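PDB 3TPF: ornithine carbamoyltransferase, anabolic, which transfers the carbamoyl group of carbamoyl phosphate to L-ornithine, giving L-citrulline and phosphate on the route to arginine. Local coordinates for residues 130-135 against 160-165; 136-141 against 286-291. One frame throughout, in Å; residues are numbered along the deposited sequence.

Contact 1 of 2, residues 130-135 against 160-165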
ATOM      1  N   LEU B 130      12.768 -11.202 -19.977  1.00 33.57           N
ATOM      2  CA  LEU B 130      14.062 -10.471 -19.875  1.00 34.16           C
ATOM      3  C   LEU B 130      14.858 -11.036 -18.745  1.00 34.49           C
ATOM      4  O   LEU B 130      16.074 -11.161 -18.812  1.00 36.36           O
ATOM      5  CB  LEU B 130      13.875  -8.996 -19.622  1.00 33.19           C
ATOM      6  CG  LEU B 130      13.678  -8.079 -20.797  1.00 33.85           C
ATOM      7  CD1 LEU B 130      13.404  -6.740 -20.268  1.00 32.79           C
ATOM      8  CD2 LEU B 130      14.859  -8.014 -21.702  1.00 35.28           C
ATOM      9  N   GLY B 131      14.173 -11.372 -17.661  1.00 34.02           N
ATOM     10  CA  GLY B 131      14.878 -11.897 -16.455  1.00 34.64           C
ATOM     11  C   GLY B 131      15.459 -13.303 -16.611  1.00 36.32           C
ATOM     12  O   GLY B 131      16.568 -13.609 -16.203  1.00 37.21           O
ATOM     13  N   ASP B 132      14.692 -14.118 -17.306  1.00 37.78           N
ATOM     14  CA  ASP B 132      15.137 -15.419 -17.758  1.00 38.92           C
ATOM     15  C   ASP B 132      16.419 -15.276 -18.590  1.00 38.80           C
ATOM     16  O   ASP B 132      17.428 -15.903 -18.312  1.00 40.92           O
ATOM     17  CB  ASP B 132      14.029 -16.111 -18.571  1.00 39.76           C
ATOM     18  CG  ASP B 132      12.869 -16.566 -17.697  1.00 40.70           C
ATOM     19  OD1 ASP B 132      12.913 -16.348 -16.446  1.00 39.86           O
ATOM     20  OD2 ASP B 132      11.937 -17.267 -18.226  1.00 44.02           O
ATOM     21  N   LEU B 133      16.386 -14.398 -19.540  1.00 38.21           N
ATOM     22  CA  LEU B 133      17.564 -14.101 -20.395  1.00 39.92           C
ATOM     23  C   LEU B 133      18.777 -13.714 -19.592  1.00 40.37           C
ATOM     24  O   LEU B 133      19.869 -14.264 -19.746  1.00 41.60           O
ATOM     25  CB  LEU B 133      17.222 -12.947 -21.310  1.00 39.73           C
ATOM     26  CG  LEU B 133      17.605 -13.030 -22.757  1.00 42.07           C
ATOM     27  CD1 LEU B 133      17.429 -14.420 -23.314  1.00 43.86           C
ATOM     28  CD2 LEU B 133      16.648 -12.105 -23.482  1.00 41.21           C
ATOM     29  N   PHE B 134      18.562 -12.786 -18.671  1.00 39.76           N
ATOM     30  CA  PHE B 134      19.653 -12.287 -17.794  1.00 40.03           C
ATOM     31  C   PHE B 134      20.303 -13.471 -17.140  1.00 40.31           C
ATOM     32  O   PHE B 134      21.548 -13.532 -16.959  1.00 41.69           O
ATOM     33  CB  PHE B 134      19.051 -11.397 -16.702  1.00 39.52           C
ATOM     34  CG  PHE B 134      20.042 -10.869 -15.715  1.00 40.12           C
ATOM     35  CD1 PHE B 134      20.668  -9.672 -15.942  1.00 41.58           C
ATOM     36  CD2 PHE B 134      20.314 -11.531 -14.560  1.00 40.30           C
ATOM     37  CE1 PHE B 134      21.620  -9.177 -15.054  1.00 43.36           C
ATOM     38  CE2 PHE B 134      21.291 -11.055 -13.669  1.00 42.35           C
ATOM     39  CZ  PHE B 134      21.928  -9.869 -13.907  1.00 42.67           C
ATOM     40  N   THR B 135      19.428 -14.397 -16.756  1.00 37.94           N
ATOM     41  CA  THR B 135      19.847 -15.537 -15.931  1.00 38.56           C
ATOM     42  C   THR B 135      20.647 -16.547 -16.727  1.00 40.23           C
ATOM     43  O   THR B 135      21.650 -17.058 -16.282  1.00 40.29           O
ATOM     44  CB  THR B 135      18.662 -16.220 -15.262  1.00 36.94           C
ATOM     45  OG1 THR B 135      18.022 -15.275 -14.388  1.00 35.11           O
ATOM     46  CG2 THR B 135      19.192 -17.354 -14.456  1.00 37.03           C
ATOM     47  N   ASN B 160       4.454 -17.486 -25.708  1.00 51.60           N
ATOM     48  CA  ASN B 160       4.449 -16.447 -26.706  1.00 50.75           C
ATOM     49  C   ASN B 160       5.722 -15.588 -26.612  1.00 48.20           C
ATOM     50  O   ASN B 160       6.408 -15.338 -27.588  1.00 48.22           O
ATOM     51  CB  ASN B 160       3.287 -15.514 -26.479  1.00 50.40           C
ATOM     52  CG  ASN B 160       1.978 -16.131 -26.747  1.00 52.91           C
ATOM     53  OD1 ASN B 160       1.825 -16.987 -27.615  1.00 56.73           O
ATOM     54  ND2 ASN B 160       0.982 -15.624 -26.059  1.00 53.13           N
ATOM     55  N   SER B 161       6.001 -15.123 -25.422  1.00 44.92           N
ATOM     56  CA  SER B 161       7.095 -14.222 -25.246  1.00 43.78           C
ATOM     57  C   SER B 161       8.422 -14.929 -25.441  1.00 44.57           C
ATOM     58  O   SER B 161       9.372 -14.328 -25.994  1.00 43.98           O
ATOM     59  CB  SER B 161       7.043 -13.591 -23.879  1.00 43.35           C
ATOM     60  OG  SER B 161       5.929 -12.733 -23.774  1.00 43.90           O
ATOM     61  N   TRP B 162       8.511 -16.216 -25.058  1.00 44.65           N
ATOM     62  CA  TRP B 162       9.757 -16.979 -25.412  1.00 44.70           C
ATOM     63  C   TRP B 162       9.888 -17.194 -26.911  1.00 45.28           C
ATOM     64  O   TRP B 162      10.972 -17.092 -27.477  1.00 45.08           O
ATOM     65  CB  TRP B 162       9.948 -18.270 -24.628  1.00 45.16           C
ATOM     66  CG  TRP B 162      10.946 -18.042 -23.479  1.00 43.81           C
ATOM     67  CD1 TRP B 162      10.656 -18.079 -22.185  1.00 43.36           C
ATOM     68  CD2 TRP B 162      12.334 -17.638 -23.562  1.00 42.93           C
ATOM     69  NE1 TRP B 162      11.761 -17.710 -21.443  1.00 42.20           N
ATOM     70  CE2 TRP B 162      12.798 -17.464 -22.271  1.00 41.71           C
ATOM     71  CE3 TRP B 162      13.196 -17.407 -24.603  1.00 44.66           C
ATOM     72  CZ2 TRP B 162      14.081 -17.104 -21.961  1.00 41.88           C
ATOM     73  CZ3 TRP B 162      14.492 -17.045 -24.308  1.00 44.82           C
ATOM     74  CH2 TRP B 162      14.916 -16.876 -22.985  1.00 43.50           C
ATOM     75  N   LEU B 163       8.766 -17.432 -27.537  1.00 45.89           N
ATOM     76  CA  LEU B 163       8.795 -17.737 -28.967  1.00 48.94           C
ATOM     77  C   LEU B 163       9.355 -16.532 -29.696  1.00 48.54           C
ATOM     78  O   LEU B 163      10.326 -16.627 -30.447  1.00 49.76           O
ATOM     79  CB  LEU B 163       7.399 -18.117 -29.512  1.00 50.69           C
ATOM     80  CG  LEU B 163       7.177 -18.202 -31.014  1.00 53.08           C
ATOM     81  CD1 LEU B 163       8.213 -19.144 -31.615  1.00 54.73           C
ATOM     82  CD2 LEU B 163       5.743 -18.631 -31.349  1.00 55.07           C
ATOM     83  N   ILE B 164       8.759 -15.401 -29.369  1.00 46.90           N
ATOM     84  CA  ILE B 164       9.115 -14.091 -29.912  1.00 46.20           C
ATOM     85  C   ILE B 164      10.538 -13.699 -29.671  1.00 44.63           C
ATOM     86  O   ILE B 164      11.219 -13.236 -30.573  1.00 45.90           O
ATOM     87  CB  ILE B 164       8.295 -13.012 -29.194  1.00 44.90           C
ATOM     88  CG1 ILE B 164       6.925 -12.952 -29.832  1.00 47.10           C
ATOM     89  CG2 ILE B 164       8.982 -11.642 -29.109  1.00 43.26           C
ATOM     90  CD1 ILE B 164       5.942 -12.218 -28.931  1.00 46.87           C
ATOM     91  N   THR B 165      10.950 -13.806 -28.424  1.00 42.22           N
ATOM     92  CA  THR B 165      12.283 -13.354 -28.026  1.00 41.07           C
ATOM     93  C   THR B 165      13.344 -14.238 -28.685  1.00 42.82           C
ATOM     94  O   THR B 165      14.391 -13.754 -29.127  1.00 43.63           O
ATOM     95  CB  THR B 165      12.496 -13.451 -26.525  1.00 38.84           C
ATOM     96  OG1 THR B 165      11.492 -12.704 -25.879  1.00 36.66           O
ATOM     97  CG2 THR B 165      13.865 -12.946 -26.136  1.00 38.36           C
TER
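The helical segments 130-135 and 160-165, with Asp132 set against Trp162, cross at -57°, their axes 11.5 Å apart at closest approach. The nearest CA atoms, those of Asp132 and Trp162, are 9.5 Å apart, and the indole spans the interval. Its pyrrole edge faces Asp132: Trp162 NE1 donates to Asp132 OD2 over 3.3 Å, a long but almost straight bond that lies in the ring plane and uses the anti lone pair of the oxygen. Carboxylate and indole are nearly coplanar, 16° apart. CG beside the backbone N (chi1 -71°) turns the carboxylate of Asp132 to the indole N-H, and Asp132 CB, directed at the other helix, is 3.5 Å from Trp162 CZ2. Asp132 OD1 makes a weak hydrogen bond to Gln128, a predicted carbamoyl phosphate ligand, so the carboxylate probably belongs to the second shell of that site. The benzo end of the indole meets Leu133, whose CD1 is 3.5 Å from Trp162 CH2. The other methyl, Leu133 CD2, meets Thr165 CG2 tip to tip at 3.9 Å. Thr165 can offer that methyl because its hydroxyl turns back to Ser161 O. Val129 and Ile136 also touch the indole, while Ile16 and Met142 pack on Leu133. Helix 126-138, part of the carbamoyl-phosphate-binding region by sequence family, packs against helix 157-169 of the ornithine-binding region and against helices 13-28 and 279-302.

Contact 2 of 2, residues 136-141 against 286-291; sequences IKEWNK and ARNRLY
Glu138 and Asn288 meet through a single hydrogen bond, with the carboxylate and amide planes turned 61° against each other. Asn288 ND2 donates to Glu138 OE2 across 3.0 Å, at an N-H...O angle of 160°. The acceptor lies close to the plane of the amide, roughly in line with the N-H; seen from the glutamate, however, ND2 stands above the carboxylate, 42° out of its plane. Glu138 comes to this meeting with its chain extended beyond CG, and Asn288 with its CG beside the backbone N. The two side chains and the bond between them bridge backbones whose nearest CA atoms, those of Glu138 and Asn288, are 9.9 Å apart.

The glutamate sits at the very end of helix 126-138. Trp139 leaves helical geometry and Asn140, with positive phi, is the C-prime residue of a Schellman motif, in which Lys141 N bonds to Ile136 O over 3.1 Å and Asn140 N to Lys137 O. In segment 286-291, Arg289, the residue after Asn288, is predicted to bind carbamoyl phosphate.

Lys27 of helix 13-28 joins the pair: its NZ forms a salt bridge with Glu138 OE1 and a hydrogen bond with Asn288 OD1, while Asn288 ND2 also bonds to Thr135 OG1. Both ends of the amide are therefore engaged, which should fix its flip. The lysine probably offsets the glutamate's charge and favours its ionised form, so the bond is part of a polar cluster drawn from three helices.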
ATOM      1  N   ILE B 136      20.182 -16.757 -17.942  1.00 41.02           N
ATOM      2  CA  ILE B 136      20.875 -17.593 -18.899  1.00 43.69           C
ATOM      3  C   ILE B 136      22.302 -17.080 -19.159  1.00 45.82           C
ATOM      4  O   ILE B 136      23.254 -17.838 -19.200  1.00 46.85           O
ATOM      5  CB  ILE B 136      20.121 -17.652 -20.232  1.00 44.02           C
ATOM      6  CG1 ILE B 136      18.799 -18.416 -20.053  1.00 42.87           C
ATOM      7  CG2 ILE B 136      20.996 -18.319 -21.268  1.00 46.27           C
ATOM      8  CD1 ILE B 136      17.875 -18.249 -21.215  1.00 42.53           C
ATOM      9  N   LYS B 137      22.430 -15.777 -19.244  1.00 46.55           N
ATOM     10  CA  LYS B 137      23.724 -15.170 -19.463  1.00 50.15           C
ATOM     11  C   LYS B 137      24.612 -15.342 -18.235  1.00 51.23           C
ATOM     12  O   LYS B 137      25.796 -15.614 -18.332  1.00 52.19           O
ATOM     13  CB  LYS B 137      23.527 -13.707 -19.843  1.00 52.75           C
ATOM     14  CG  LYS B 137      24.767 -12.915 -20.174  1.00 59.23           C
ATOM     15  CD  LYS B 137      24.434 -11.675 -21.043  1.00 63.51           C
ATOM     16  CE  LYS B 137      25.721 -10.926 -21.522  1.00 71.37           C
ATOM     17  NZ  LYS B 137      26.318  -9.867 -20.623  1.00 75.07           N
ATOM     18  N   GLU B 138      24.018 -15.206 -17.061  1.00 51.12           N
ATOM     19  CA  GLU B 138      24.767 -15.372 -15.800  1.00 52.16           C
ATOM     20  C   GLU B 138      25.254 -16.781 -15.577  1.00 51.23           C
ATOM     21  O   GLU B 138      26.273 -17.007 -14.945  1.00 52.52           O
ATOM     22  CB  GLU B 138      23.912 -14.993 -14.592  1.00 55.21           C
ATOM     23  CG  GLU B 138      24.353 -13.739 -13.824  1.00 57.55           C
ATOM     24  CD  GLU B 138      23.673 -13.634 -12.451  1.00 62.27           C
ATOM     25  OE1 GLU B 138      24.298 -12.906 -11.640  1.00 73.14           O
ATOM     26  OE2 GLU B 138      22.556 -14.256 -12.174  1.00 55.01           O
ATOM     27  N   TRP B 139      24.526 -17.734 -16.111  1.00 49.04           N
ATOM     28  CA  TRP B 139      24.890 -19.123 -15.909  1.00 49.87           C
ATOM     29  C   TRP B 139      25.699 -19.653 -17.081  1.00 53.01           C
ATOM     30  O   TRP B 139      25.777 -20.860 -17.323  1.00 54.20           O
ATOM     31  CB  TRP B 139      23.666 -19.953 -15.610  1.00 47.50           C
ATOM     32  CG  TRP B 139      23.237 -19.682 -14.193  1.00 46.38           C
ATOM     33  CD1 TRP B 139      22.727 -18.476 -13.662  1.00 44.21           C
ATOM     34  CD2 TRP B 139      23.282 -20.584 -13.098  1.00 46.48           C
ATOM     35  NE1 TRP B 139      22.438 -18.607 -12.317  1.00 42.81           N
ATOM     36  CE2 TRP B 139      22.762 -19.879 -11.944  1.00 44.80           C
ATOM     37  CE3 TRP B 139      23.675 -21.903 -12.975  1.00 47.29           C
ATOM     38  CZ2 TRP B 139      22.686 -20.443 -10.724  1.00 45.38           C
ATOM     39  CZ3 TRP B 139      23.591 -22.478 -11.766  1.00 48.61           C
ATOM     40  CH2 TRP B 139      23.100 -21.757 -10.625  1.00 47.96           C
ATOM     41  N   ASN B 140      26.293 -18.719 -17.805  1.00 54.29           N
ATOM     42  CA  ASN B 140      27.124 -19.026 -18.949  1.00 57.64           C
ATOM     43  C   ASN B 140      26.513 -20.095 -19.886  1.00 57.70           C
ATOM     44  O   ASN B 140      27.180 -20.998 -20.292  1.00 58.06           O
ATOM     45  CB  ASN B 140      28.478 -19.476 -18.480  1.00 60.63           C
ATOM     46  CG  ASN B 140      29.130 -18.448 -17.619  1.00 61.49           C
ATOM     47  OD1 ASN B 140      29.514 -17.382 -18.089  1.00 64.26           O
ATOM     48  ND2 ASN B 140      29.253 -18.748 -16.344  1.00 62.62           N
ATOM     49  N   LYS B 141      25.239 -19.944 -20.200  1.00 56.04           N
ATOM     50  CA  LYS B 141      24.561 -20.830 -21.128  1.00 57.41           C
ATOM     51  C   LYS B 141      24.245 -20.093 -22.430  1.00 59.26           C
ATOM     52  O   LYS B 141      23.415 -20.529 -23.217  1.00 57.24           O
ATOM     53  CB  LYS B 141      23.289 -21.440 -20.531  1.00 55.03           C
ATOM     54  CG  LYS B 141      23.530 -22.238 -19.257  1.00 54.71           C
ATOM     55  CD  LYS B 141      24.068 -23.617 -19.540  1.00 57.09           C
ATOM     56  CE  LYS B 141      24.763 -24.257 -18.346  1.00 58.04           C
ATOM     57  NZ  LYS B 141      25.382 -25.571 -18.677  1.00 60.45           N
ATOM     58  N   ALA B 286      14.204 -15.678 -10.114  1.00 39.75           N
ATOM     59  CA  ALA B 286      13.220 -14.878  -9.351  1.00 39.01           C
ATOM     60  C   ALA B 286      13.705 -13.479  -8.997  1.00 40.75           C
ATOM     61  O   ALA B 286      13.131 -12.450  -9.282  1.00 40.15           O
ATOM     62  CB  ALA B 286      12.983 -15.626  -8.057  1.00 38.96           C
ATOM     63  N   ARG B 287      14.844 -13.469  -8.381  1.00 44.98           N
ATOM     64  CA  ARG B 287      15.446 -12.264  -7.936  1.00 46.40           C
ATOM     65  C   ARG B 287      15.926 -11.422  -9.083  1.00 43.65           C
ATOM     66  O   ARG B 287      15.954 -10.215  -8.990  1.00 44.19           O
ATOM     67  CB  ARG B 287      16.622 -12.662  -7.079  1.00 56.55           C
ATOM     68  CG  ARG B 287      17.369 -11.532  -6.443  1.00 66.75           C
ATOM     69  CD  ARG B 287      18.636 -12.128  -5.908  1.00 74.84           C
ATOM     70  NE  ARG B 287      19.222 -11.325  -4.848  1.00 84.78           N
ATOM     71  CZ  ARG B 287      20.534 -11.203  -4.668  1.00 96.59           C
ATOM     72  NH1 ARG B 287      21.396 -11.811  -5.509  1.00 97.48           N
ATOM     73  NH2 ARG B 287      20.992 -10.453  -3.665  1.00105.64           N
ATOM     74  N   ASN B 288      16.371 -12.044 -10.156  1.00 41.95           N
ATOM     75  CA  ASN B 288      17.035 -11.295 -11.258  1.00 40.10           C
ATOM     76  C   ASN B 288      16.032 -10.398 -12.081  1.00 38.08           C
ATOM     77  O   ASN B 288      16.399  -9.506 -12.770  1.00 37.54           O
ATOM     78  CB  ASN B 288      17.717 -12.263 -12.218  1.00 40.85           C
ATOM     79  CG  ASN B 288      19.117 -12.691 -11.807  1.00 41.23           C
ATOM     80  OD1 ASN B 288      19.729 -12.067 -10.971  1.00 42.39           O
ATOM     81  ND2 ASN B 288      19.628 -13.784 -12.416  1.00 40.81           N
ATOM     82  N   ARG B 289      14.757 -10.587 -11.910  1.00 37.08           N
ATOM     83  CA  ARG B 289      13.775  -9.618 -12.427  1.00 36.72           C
ATOM     84  C   ARG B 289      13.970  -8.157 -11.969  1.00 34.50           C
ATOM     85  O   ARG B 289      13.585  -7.219 -12.641  1.00 32.12           O
ATOM     86  CB  ARG B 289      12.366 -10.006 -11.975  1.00 37.21           C
ATOM     87  CG  ARG B 289      11.335  -9.418 -12.865  1.00 38.35           C
ATOM     88  CD  ARG B 289      10.554 -10.513 -13.628  1.00 44.78           C
ATOM     89  NE  ARG B 289       9.141 -10.151 -13.525  1.00 48.93           N
ATOM     90  CZ  ARG B 289       8.295 -10.670 -12.651  1.00 57.67           C
ATOM     91  NH1 ARG B 289       7.074 -10.152 -12.555  1.00 64.17           N
ATOM     92  NH2 ARG B 289       8.652 -11.723 -11.885  1.00 59.26           N
ATOM     93  N   LEU B 290      14.558  -8.003 -10.791  1.00 34.30           N
ATOM     94  CA  LEU B 290      14.878  -6.693 -10.277  1.00 33.92           C
ATOM     95  C   LEU B 290      15.753  -5.931 -11.243  1.00 33.66           C
ATOM     96  O   LEU B 290      15.474  -4.818 -11.598  1.00 33.62           O
ATOM     97  CB  LEU B 290      15.584  -6.804  -8.938  1.00 34.74           C
ATOM     98  CG  LEU B 290      16.058  -5.467  -8.341  1.00 35.28           C
ATOM     99  CD1 LEU B 290      14.766  -4.688  -8.209  1.00 34.97           C
ATOM    100  CD2 LEU B 290      16.790  -5.576  -7.025  1.00 35.30           C
ATOM    101  N   TYR B 291      16.832  -6.543 -11.661  1.00 35.93           N
ATOM    102  CA  TYR B 291      17.940  -5.809 -12.345  1.00 37.89           C
ATOM    103  C   TYR B 291      17.476  -5.426 -13.721  1.00 36.19           C
ATOM    104  O   TYR B 291      17.872  -4.443 -14.298  1.00 36.45           O
ATOM    105  CB  TYR B 291      19.206  -6.654 -12.384  1.00 40.71           C
ATOM    106  CG  TYR B 291      19.568  -7.125 -11.009  1.00 43.10           C
ATOM    107  CD1 TYR B 291      20.074  -6.251 -10.081  1.00 44.86           C
ATOM    108  CD2 TYR B 291      19.329  -8.443 -10.607  1.00 43.81           C
ATOM    109  CE1 TYR B 291      20.378  -6.672  -8.808  1.00 47.36           C
ATOM    110  CE2 TYR B 291      19.644  -8.862  -9.318  1.00 45.57           C
ATOM    111  CZ  TYR B 291      20.181  -7.973  -8.432  1.00 46.49           C
ATOM    112  OH  TYR B 291      20.507  -8.331  -7.143  1.00 48.60           O
TER

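In the fold
Both contacts belong to helix 126-138, contact 1 to its middle and contact 2 to its C-terminal end, and their centres are 11 Å apart. Contact 1 is core: all its touching residues are buried, and an indole bond to a carboxylate is combined with aliphatic packing. Contact 2 lies farther out, about 13 Å from the centre of the chain, buries less surface and is purely polar. The two adjoin through the consecutive residues Thr135 and Ile136, each of which touches a residue of the other contact. Together they tie one helix to 157-169 and 279-302, spanning the two halves of the carbamoyltransferase fold.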